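PDB 3B40: probable dipeptidase from Pseudomonas aeruginosa, which probably acts as a metallodipeptidase of the membrane dipeptidase family M19, cleaving dipeptides. Local coordinates for residues A[26-31]-A[64-69]. The protein carries 11 engineered substitutions. Residues are numbered along the deposited sequence; the frame is centred on the assembly and turned at random.
Sequences DSRITV and ALAIFG. Engineered in segment 26-31: Val31 (natural residue Ile).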
loop_
_atom_site.group_PDB
_atom_site.type_symbol
_atom_site.label_atom_id
_atom_site.label_comp_id
_atom_site.label_asym_id
_atom_site.label_seq_id
_atom_site.Cartn_x
_atom_site.Cartn_y
_atom_site.Cartn_z
ATOM N N ASP A 26 5.175 9.056 2.074
ATOM C CA ASP A 26 5.100 7.608 1.848
ATOM C C ASP A 26 3.614 7.235 1.839
ATOM O O ASP A 26 2.938 7.347 2.859
ATOM C CB ASP A 26 5.860 6.897 2.968
ATOM C CG ASP A 26 5.850 5.364 2.837
ATOM O OD1 ASP A 26 4.965 4.785 2.163
ATOM O OD2 ASP A 26 6.731 4.732 3.445
ATOM N N SER A 27 3.110 6.809 0.680
ATOM C CA SER A 27 1.682 6.618 0.491
ATOM C C SER A 27 1.150 5.342 1.099
ATOM O O SER A 27 -0.025 5.028 0.921
ATOM C CB SER A 27 1.295 6.709 -1.007
ATOM O OG SER A 27 2.090 5.822 -1.772
ATOM N N ARG A 28 1.991 4.579 1.805
ATOM C CA ARG A 28 1.510 3.320 2.388
ATOM C C ARG A 28 2.333 2.786 3.575
ATOM O O ARG A 28 3.354 2.129 3.406
ATOM C CB ARG A 28 1.326 2.253 1.291
ATOM C CG ARG A 28 0.919 0.882 1.804
ATOM C CD ARG A 28 -0.565 0.828 2.091
ATOM N NE ARG A 28 -0.951 -0.537 2.466
ATOM C CZ ARG A 28 -1.669 -0.844 3.547
ATOM N NH1 ARG A 28 -2.101 0.123 4.379
ATOM N NH2 ARG A 28 -1.941 -2.122 3.783
ATOM N N ILE A 29 1.873 3.121 4.770
ATOM C CA ILE A 29 2.347 2.553 6.020
ATOM C C ILE A 29 1.147 2.078 6.840
ATOM O O ILE A 29 0.112 2.752 6.939
ATOM C CB ILE A 29 3.216 3.557 6.854
ATOM C CG1 ILE A 29 4.363 4.089 5.997
ATOM C CG2 ILE A 29 3.729 2.895 8.203
ATOM C CD1 ILE A 29 5.253 5.138 6.675
ATOM N N THR A 30 1.276 0.873 7.368
ATOM C CA THR A 30 0.202 0.278 8.136
ATOM C C THR A 30 0.302 0.752 9.559
ATOM O O THR A 30 1.412 0.912 10.097
ATOM C CB THR A 30 0.269 -1.269 8.074
ATOM O OG1 THR A 30 -0.094 -1.674 6.770
ATOM C CG2 THR A 30 -0.668 -1.944 9.089
ATOM N N VAL A 31 -0.858 0.992 10.162
ATOM C CA VAL A 31 -0.965 1.265 11.613
ATOM C C VAL A 31 -1.190 -0.076 12.356
ATOM O O VAL A 31 -2.238 -0.722 12.165
ATOM C CB VAL A 31 -2.169 2.223 11.912
ATOM C CG1 VAL A 31 -2.228 2.617 13.417
ATOM C CG2 VAL A 31 -2.155 3.454 11.010
ATOM N N ALA A 64 0.681 8.256 4.403
ATOM C CA ALA A 64 -0.741 7.903 4.393
ATOM C C ALA A 64 -0.898 6.671 5.279
ATOM O O ALA A 64 -0.308 5.626 5.014
ATOM C CB ALA A 64 -1.253 7.665 2.967
ATOM N N LEU A 65 -1.650 6.841 6.370
ATOM C CA LEU A 65 -1.945 5.764 7.311
ATOM C C LEU A 65 -3.413 5.381 7.202
ATOM O O LEU A 65 -4.310 6.208 7.416
ATOM C CB LEU A 65 -1.638 6.208 8.743
ATOM C CG LEU A 65 -0.239 6.849 8.904
ATOM C CD1 LEU A 65 -0.074 7.342 10.333
ATOM C CD2 LEU A 65 0.882 5.890 8.564
ATOM N N ALA A 66 -3.641 4.111 6.926
ATOM C CA ALA A 66 -4.942 3.653 6.499
ATOM C C ALA A 66 -5.797 3.186 7.672
ATOM O O ALA A 66 -5.329 2.445 8.537
ATOM C CB ALA A 66 -4.788 2.524 5.488
ATOM N N ILE A 67 -7.053 3.619 7.643
ATOM C CA ILE A 67 -8.136 3.000 8.368
ATOM C C ILE A 67 -8.419 1.691 7.644
ATOM O O ILE A 67 -8.941 1.687 6.508
ATOM C CB ILE A 67 -9.418 3.885 8.307
ATOM C CG1 ILE A 67 -9.173 5.309 8.865
ATOM C CG2 ILE A 67 -10.607 3.156 8.951
ATOM C CD1 ILE A 67 -8.540 5.457 10.268
ATOM N N PHE A 68 -8.074 0.590 8.295
ATOM C CA PHE A 68 -8.103 -0.733 7.653
ATOM C C PHE A 68 -8.823 -1.731 8.553
ATOM O O PHE A 68 -8.635 -1.722 9.782
ATOM C CB PHE A 68 -6.661 -1.209 7.409
ATOM C CG PHE A 68 -6.553 -2.601 6.826
ATOM C CD1 PHE A 68 -6.646 -2.794 5.460
ATOM C CD2 PHE A 68 -6.306 -3.715 7.650
ATOM C CE1 PHE A 68 -6.542 -4.082 4.904
ATOM C CE2 PHE A 68 -6.205 -5.010 7.098
ATOM C CZ PHE A 68 -6.325 -5.178 5.721
ATOM N N GLY A 69 -9.673 -2.558 7.945
ATOM C CA GLY A 69 -10.132 -3.795 8.569
ATOM C C GLY A 69 -10.267 -4.861 7.487
ATOM O O GLY A 69 -10.403 -4.535 6.304
HETATM O O HOH W 1 -2.310 4.393 2.592
HETATM O O HOH W 2 -3.341 0.675 8.621
#
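Leu65 touches both Ile29 and Val31 where two neighbouring parallel strands, 25-29 and 62-68, pair in the TIM-barrel-type fold of this family, Val31 reaching in from the chain just beyond strand 25-29; helix 52-58 makes the beta-alpha-beta crossover between the strands. Ile29 and Leu65 run side by side and point the same way, with Leu65 CD2 3.7 Å from Ile29 CB. Val31, an engineered residue, comes across Leu65 at about a right angle. Its CG1 stands anti to the backbone N (chi1 -175°), which leaves CG2 to press on Leu65 CB at 3.6 Å. Leu102 and Ile101 of helix 87-108 pack against Leu65 and Val31, respectively. Arg28 and Ala66 meet on another side of the strands: the arginine chain bends at chi2 (80°) and brings NH1 obliquely to 3.8 Å from Ala66 CB, while long, weak ion pairs link its guanidinium to Asp359 and Asp362. Between the backbones, Ala64 N donates to Asp26 O over 2.9 Å, but the bond from Ile29 N to Ala64 O is weak. At the corner around Ser27, Asp26 OD1 accepts from Arg28 N in an Asx turn, and Ser358 OG holds the other carboxylate oxygen. Past Ile29 the chain draws away from strand 62-68, and a water spans the gap, accepting from Val31 N at 2.9 Å and donating to Ala66 O at 2.7 Å.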